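Local coordinates for angiotensin-converting enzyme (PDB 6S1Y), which probably cleaves peptides as a zinc metallopeptidase of the angiotensin-converting enzyme family, from the mosquito Anopheles gambiae, at residues A[187-192]-A[445-450]; A[193-198]-A[493-498]. One frame throughout, in Å; residues are numbered along the deposited sequence.

Both contacts use the short helix 190-196: contact 1 takes its first turn, contact 2 the remainder and the residues that follow. Their centres lie about 13 Å apart, and along the chain the segments alternate, 187-192, 193-198, 445-450, 493-498, so that one short helix is joined to two later parts of a largely helical fold. Contact 1 meets the C-terminal end of helix 431-447, about 22 Å from the centre of the chain; contact 2 meets the start of helix 495-514, about 11 Å from it, beside the ligand pocket. Phe446 of contact 1 and Trp194 of contact 2 meet edge-to-face, so the two contacts pack together, and Glu493 extends this packing to the residues beside the pocket.

Contact 1 (A[187-192]-A[445-450]); sequences FSSGAA and VFRGDI
Ser189 and Gly190, at the start of helix 190-196, pack against Phe446 and Arg447, at the C-terminal end of helix 431-447, in a close contact between two helix ends. No direct hydrogen bond crosses it; van der Waals packing and two bridging waters join the sides. Ser188 takes part through water alone: its OG joins the first of these. Ser189 is the N-cap, a place that suits serine because its short hydroxyl can turn back to the helix: with chi1 at 74°, OG accepts a weak bond from Ala191 N at 3.2 Å. The same OG lies 2.7 Å from the first water, which also accepts a weak bond from Arg447 NE in the guanidinium plane, while Ser189 CB rests on Phe446 O. Gly190 C lies 3.7 Å from Phe446 CD2; with no side chain there, the ring packs obliquely against the backbone. Gly190 N donates to the second water, which in turn donates to Phe446 O at 2.6 Å, linking an amide of the helix start to a carbonyl near the other helix's end. Ala191 is small enough to sit between two larger neighbours: its N is 3.6 Å from Phe446 CD2, and its CB faces the arginine. Arg447, extended from CG to NE, runs past this methyl to a salt bridge between NH2 and Glu204. Along the way one face of its guanidinium lies over Ala191, with CB 3.7 Å from Arg447 NE.

Contact 2 (A[193-198]-A[493-498]); sequences VWLNEY and EYLRYF. With KSN ((2~{S})-2-[[(4~{S})-4-azanyl-5-oxidanyl-5-oxidanylidene-pentanoyl]amino]pentanedioic acid), chain H.
Next to the pocket that binds KSN, the capped start of helix 495-514 is braced by Trp194, Leu195 and Tyr198 of residues 193-198. The aliphatic part of Glu493 lies over one face of Trp194, with CG 3.5 Å from Trp194 CD2 in a CH-pi contact and the carboxylate plane at 83° to the indole. The bend at chi2 (-100°) turns that carboxylate to Tyr198, whose OH donates to the syn lone pair of Glu493 OE2 at 2.9 Å. Glu493 OE1 takes two bonds from opposite faces of its plane: one from Arg496 N at 2.8 Å, by which the glutamate caps the helix start, and one from Arg496 NE, in a salt bridge. Three protein donors hold this buried carboxylate, a water bridges its OE2, weakly, to Trp194 O, and the nearby arginine would be expected to keep it charged. Leu495 supplies the apolar side: its CD2 packs on Tyr198 CE2 at 3.7 Å and more loosely on Leu195 CD2. Tyr494 OH donates to KSN O19 at 2.6 Å and Tyr497 OH to KSN O15 at 2.7 Å. A capped helix start presenting two tyrosines to a ligand's carboxylates is consistent with the substrate cleft of angiotensin-converting enzymes.

Contact 1 (A[187-192]-A[445-450])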
loop_
_atom_site.group_PDB
_atom_site.type_symbol
_atom_site.label_atom_id
_atom_site.label_comp_id
_atom_site.label_asym_id
_atom_site.label_seq_id
_atom_site.Cartn_x
_atom_site.Cartn_y
_atom_site.Cartn_z
ATOM N N PHE A 187 19.262 -16.086 7.061
ATOM C CA PHE A 187 17.942 -15.944 7.664
ATOM C C PHE A 187 17.214 -17.285 7.621
ATOM O O PHE A 187 17.408 -18.085 6.699
ATOM C CB PHE A 187 17.088 -14.902 6.931
ATOM C CG PHE A 187 17.613 -13.499 7.024
ATOM C CD1 PHE A 187 17.404 -12.744 8.163
ATOM C CD2 PHE A 187 18.285 -12.927 5.962
ATOM C CE1 PHE A 187 17.878 -11.441 8.257
ATOM C CE2 PHE A 187 18.765 -11.613 6.043
ATOM C CZ PHE A 187 18.562 -10.873 7.195
ATOM N N SER A 188 16.341 -17.505 8.610
ATOM C CA SER A 188 15.617 -18.766 8.704
ATOM C C SER A 188 14.600 -18.942 7.574
ATOM O O SER A 188 14.293 -20.086 7.195
ATOM C CB SER A 188 14.921 -18.865 10.072
ATOM O OG SER A 188 14.436 -17.597 10.509
ATOM N N SER A 189 14.075 -17.840 7.029
ATOM C CA SER A 189 13.015 -17.912 6.032
ATOM C C SER A 189 12.818 -16.543 5.392
ATOM O O SER A 189 13.262 -15.519 5.917
ATOM C CB SER A 189 11.686 -18.367 6.651
ATOM O OG SER A 189 11.119 -17.297 7.420
ATOM N N GLY A 190 12.067 -16.540 4.284
ATOM C CA GLY A 190 11.693 -15.288 3.649
ATOM C C GLY A 190 10.976 -14.324 4.577
ATOM O O GLY A 190 11.054 -13.105 4.390
ATOM N N ALA A 191 10.283 -14.840 5.589
ATOM C CA ALA A 191 9.572 -13.964 6.514
ATOM C C ALA A 191 10.534 -13.192 7.408
ATOM O O ALA A 191 10.280 -12.026 7.746
ATOM C CB ALA A 191 8.607 -14.768 7.377
ATOM N N ALA A 192 11.625 -13.840 7.837
ATOM C CA ALA A 192 12.633 -13.144 8.628
ATOM C C ALA A 192 13.278 -12.052 7.798
ATOM O O ALA A 192 13.587 -10.974 8.304
ATOM C CB ALA A 192 13.696 -14.135 9.139
ATOM N N VAL A 445 3.468 -19.291 4.726
ATOM C CA VAL A 445 3.965 -20.072 3.596
ATOM C C VAL A 445 5.483 -20.126 3.632
ATOM O O VAL A 445 6.092 -21.194 3.498
ATOM C CB VAL A 445 3.455 -19.485 2.266
ATOM C CG1 VAL A 445 4.141 -20.158 1.066
ATOM C CG2 VAL A 445 1.937 -19.631 2.163
ATOM N N PHE A 446 6.115 -18.971 3.847
ATOM C CA PHE A 446 7.573 -18.889 3.847
ATOM C C PHE A 446 8.175 -19.761 4.938
ATOM O O PHE A 446 9.214 -20.390 4.731
ATOM C CB PHE A 446 8.015 -17.441 4.055
ATOM C CG PHE A 446 7.719 -16.521 2.899
ATOM C CD1 PHE A 446 7.486 -17.008 1.631
ATOM C CD2 PHE A 446 7.700 -15.152 3.092
ATOM C CE1 PHE A 446 7.238 -16.152 0.577
ATOM C CE2 PHE A 446 7.451 -14.285 2.037
ATOM C CZ PHE A 446 7.223 -14.781 0.783
ATOM N N ARG A 447 7.548 -19.779 6.122
ATOM C CA ARG A 447 8.075 -20.519 7.260
ATOM C C ARG A 447 7.730 -22.001 7.227
ATOM O O ARG A 447 8.260 -22.746 8.050
ATOM C CB ARG A 447 7.551 -19.940 8.571
ATOM C CG ARG A 447 8.144 -18.599 8.939
ATOM C CD ARG A 447 7.257 -17.913 9.957
ATOM N NE ARG A 447 7.860 -16.698 10.502
ATOM C CZ ARG A 447 7.183 -15.765 11.159
ATOM N NH1 ARG A 447 5.867 -15.895 11.334
ATOM N NH2 ARG A 447 7.814 -14.688 11.631
ATOM N N GLY A 448 6.862 -22.439 6.316
ATOM C CA GLY A 448 6.419 -23.818 6.269
ATOM C C GLY A 448 5.200 -24.139 7.116
ATOM O O GLY A 448 4.692 -25.259 7.030
ATOM N N ASP A 449 4.727 -23.196 7.942
ATOM C CA ASP A 449 3.523 -23.413 8.734
ATOM C C ASP A 449 2.298 -23.665 7.868
ATOM O O ASP A 449 1.344 -24.293 8.330
ATOM C CB ASP A 449 3.228 -22.202 9.617
ATOM C CG ASP A 449 4.402 -21.791 10.461
ATOM O OD1 ASP A 449 5.186 -22.676 10.883
ATOM O OD2 ASP A 449 4.538 -20.573 10.714
ATOM N N ILE A 450 2.271 -23.135 6.646
ATOM C CA ILE A 450 1.156 -23.316 5.721
ATOM C C ILE A 450 1.675 -24.095 4.520
ATOM O O ILE A 450 2.528 -23.598 3.775
ATOM C CB ILE A 450 0.551 -21.976 5.272
ATOM C CG1 ILE A 450 -0.033 -21.205 6.453
ATOM C CG2 ILE A 450 -0.531 -22.194 4.226
ATOM C CD1 ILE A 450 -0.475 -19.750 6.088
HETATM O O HOH W 1 11.224 -17.462 10.114
HETATM O O HOH W 2 11.053 -19.208 3.240
#

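Contact 2 (A[193-198]-A[493-498])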
loop_
_atom_site.group_PDB
_atom_site.type_symbol
_atom_site.label_atom_id
_atom_site.label_comp_id
_atom_site.label_asym_id
_atom_site.label_seq_id
_atom_site.Cartn_x
_atom_site.Cartn_y
_atom_site.Cartn_z
ATOM N N VAL A 193 13.475 -12.308 6.510
ATOM C CA VAL A 193 14.043 -11.286 5.639
ATOM C C VAL A 193 13.168 -10.040 5.638
ATOM O O VAL A 193 13.653 -8.920 5.847
ATOM C CB VAL A 193 14.225 -11.831 4.211
ATOM C CG1 VAL A 193 14.585 -10.679 3.249
ATOM C CG2 VAL A 193 15.280 -12.919 4.198
ATOM N N TRP A 194 11.864 -10.220 5.379
ATOM C CA TRP A 194 10.945 -9.083 5.342
ATOM C C TRP A 194 10.905 -8.383 6.690
ATOM O O TRP A 194 11.009 -7.157 6.774
ATOM C CB TRP A 194 9.540 -9.539 4.935
ATOM C CG TRP A 194 9.333 -9.763 3.450
ATOM C CD1 TRP A 194 10.250 -9.586 2.452
ATOM C CD2 TRP A 194 8.133 -10.225 2.810
ATOM N NE1 TRP A 194 9.690 -9.884 1.235
ATOM C CE2 TRP A 194 8.393 -10.283 1.423
ATOM C CE3 TRP A 194 6.859 -10.578 3.272
ATOM C CZ2 TRP A 194 7.432 -10.689 0.500
ATOM C CZ3 TRP A 194 5.905 -10.997 2.346
ATOM C CH2 TRP A 194 6.200 -11.053 0.980
ATOM N N LEU A 195 10.774 -9.154 7.769
ATOM C CA LEU A 195 10.693 -8.531 9.092
ATOM C C LEU A 195 11.998 -7.835 9.465
ATOM O O LEU A 195 11.987 -6.866 10.233
ATOM C CB LEU A 195 10.305 -9.578 10.139
ATOM C CG LEU A 195 8.793 -9.835 10.189
ATOM C CD1 LEU A 195 8.485 -11.157 10.907
ATOM C CD2 LEU A 195 8.056 -8.678 10.857
ATOM N N ASN A 196 13.124 -8.292 8.914
ATOM C CA ASN A 196 14.396 -7.648 9.216
ATOM C C ASN A 196 14.409 -6.171 8.831
ATOM O O ASN A 196 15.059 -5.372 9.505
ATOM C CB ASN A 196 15.528 -8.382 8.502
ATOM C CG ASN A 196 16.842 -7.660 8.634
ATOM O OD1 ASN A 196 17.330 -7.448 9.741
ATOM N ND2 ASN A 196 17.420 -7.269 7.505
ATOM N N GLU A 197 13.691 -5.789 7.767
ATOM C CA GLU A 197 13.636 -4.397 7.331
ATOM C C GLU A 197 13.109 -3.445 8.398
ATOM O O GLU A 197 13.278 -2.237 8.254
ATOM C CB GLU A 197 12.762 -4.273 6.078
ATOM C CG GLU A 197 13.343 -4.975 4.854
ATOM C CD GLU A 197 14.689 -4.379 4.436
ATOM O OE1 GLU A 197 14.725 -3.188 4.062
ATOM O OE2 GLU A 197 15.709 -5.094 4.506
ATOM N N TYR A 198 12.478 -3.947 9.461
ATOM C CA TYR A 198 11.941 -3.095 10.517
ATOM C C TYR A 198 12.834 -3.064 11.746
ATOM O O TYR A 198 12.552 -2.311 12.689
ATOM C CB TYR A 198 10.525 -3.554 10.892
ATOM C CG TYR A 198 9.566 -3.421 9.716
ATOM C CD1 TYR A 198 8.880 -2.235 9.479
ATOM C CD2 TYR A 198 9.372 -4.479 8.832
ATOM C CE1 TYR A 198 8.027 -2.107 8.402
ATOM C CE2 TYR A 198 8.515 -4.359 7.751
ATOM C CZ TYR A 198 7.852 -3.173 7.544
ATOM O OH TYR A 198 7.007 -3.079 6.469
ATOM N N GLU A 493 6.316 -6.977 -0.576
ATOM C CA GLU A 493 5.972 -7.041 0.842
ATOM C C GLU A 493 4.781 -6.133 1.137
ATOM O O GLU A 493 4.667 -5.045 0.568
ATOM C CB GLU A 493 7.205 -6.623 1.655
ATOM C CG GLU A 493 7.108 -6.868 3.127
ATOM C CD GLU A 493 6.752 -5.615 3.894
ATOM O OE1 GLU A 493 6.193 -4.678 3.296
ATOM O OE2 GLU A 493 7.031 -5.588 5.107
ATOM N N TYR A 494 3.866 -6.594 2.007
ATOM C CA TYR A 494 2.646 -5.829 2.269
ATOM C C TYR A 494 2.560 -5.261 3.673
ATOM O O TYR A 494 1.746 -4.360 3.909
ATOM C CB TYR A 494 1.390 -6.677 2.011
ATOM C CG TYR A 494 0.189 -5.874 1.517
ATOM C CD1 TYR A 494 0.103 -5.462 0.197
ATOM C CD2 TYR A 494 -0.862 -5.543 2.372
ATOM C CE1 TYR A 494 -0.983 -4.744 -0.258
ATOM C CE2 TYR A 494 -1.945 -4.836 1.928
ATOM C CZ TYR A 494 -1.997 -4.428 0.615
ATOM O OH TYR A 494 -3.082 -3.721 0.199
ATOM N N LEU A 495 3.382 -5.735 4.607
ATOM C CA LEU A 495 3.350 -5.168 5.954
ATOM C C LEU A 495 3.676 -3.676 5.949
ATOM O O LEU A 495 3.234 -2.949 6.843
ATOM C CB LEU A 495 4.317 -5.919 6.873
ATOM C CG LEU A 495 4.119 -5.536 8.346
ATOM C CD1 LEU A 495 2.966 -6.322 8.937
ATOM C CD2 LEU A 495 5.387 -5.751 9.151
ATOM N N ARG A 496 4.431 -3.203 4.954
ATOM C CA ARG A 496 4.650 -1.760 4.807
ATOM C C ARG A 496 3.348 -0.968 4.939
ATOM O O ARG A 496 3.337 0.131 5.513
ATOM C CB ARG A 496 5.298 -1.457 3.449
ATOM C CG ARG A 496 4.533 -2.004 2.248
ATOM C CD ARG A 496 5.338 -1.877 0.949
ATOM N NE ARG A 496 6.553 -2.687 0.952
ATOM C CZ ARG A 496 7.462 -2.664 -0.025
ATOM N NH1 ARG A 496 7.269 -1.890 -1.069
ATOM N NH2 ARG A 496 8.564 -3.414 0.047
ATOM N N TYR A 497 2.238 -1.496 4.390
ATOM C CA TYR A 497 0.992 -0.731 4.401
ATOM C C TYR A 497 0.317 -0.796 5.769
ATOM O O TYR A 497 -0.262 0.188 6.228
ATOM C CB TYR A 497 0.061 -1.220 3.290
ATOM C CG TYR A 497 0.686 -1.174 1.901
ATOM C CD1 TYR A 497 0.752 0.025 1.169
ATOM C CD2 TYR A 497 1.208 -2.317 1.319
ATOM C CE1 TYR A 497 1.322 0.063 -0.091
ATOM C CE2 TYR A 497 1.795 -2.280 0.065
ATOM C CZ TYR A 497 1.850 -1.090 -0.632
ATOM O OH TYR A 497 2.409 -1.064 -1.889
ATOM N N PHE A 498 0.433 -1.921 6.466
ATOM C CA PHE A 498 -0.038 -1.987 7.843
ATOM C C PHE A 498 0.688 -0.963 8.714
ATOM O O PHE A 498 0.064 -0.189 9.455
ATOM C CB PHE A 498 0.168 -3.410 8.395
ATOM C CG PHE A 498 -0.352 -3.596 9.793
ATOM C CD1 PHE A 498 0.400 -3.204 10.891
ATOM C CD2 PHE A 498 -1.603 -4.151 10.014
ATOM C CE1 PHE A 498 -0.089 -3.373 12.186
ATOM C CE2 PHE A 498 -2.095 -4.322 11.296
ATOM C CZ PHE A 498 -1.330 -3.921 12.386
HETATM C C10 KSN H . 5.253 -1.219 -6.258
HETATM C C13 KSN H . 2.455 1.678 -3.936
HETATM C C17 KSN H . -3.235 -1.266 -2.616
HETATM C C02 KSN H . -2.730 0.047 -2.005
HETATM C C03 KSN H . -1.345 0.514 -2.475
HETATM C C04 KSN H . -0.836 -0.045 -3.793
HETATM C C05 KSN H . -0.539 1.008 -4.892
HETATM C C07 KSN H . 2.005 0.561 -4.910
HETATM C C08 KSN H . 3.073 0.167 -5.922
HETATM C C09 KSN H . 4.289 -0.524 -5.277
HETATM N N01 KSN H . -2.688 -0.055 -0.542
HETATM N N06 KSN H . 0.808 1.228 -5.438
HETATM O O11 KSN H . 4.854 -1.510 -7.428
HETATM O O12 KSN H . 6.446 -1.521 -5.910
HETATM O O14 KSN H . 2.320 2.878 -4.302
HETATM O O15 KSN H . 2.903 1.429 -2.800
HETATM O O16 KSN H . -1.448 1.622 -5.367
HETATM O O18 KSN H . -3.850 -1.204 -3.714
HETATM O O19 KSN H . -3.083 -2.402 -2.090
HETATM O O HOH W 3 9.786 -5.623 4.967
#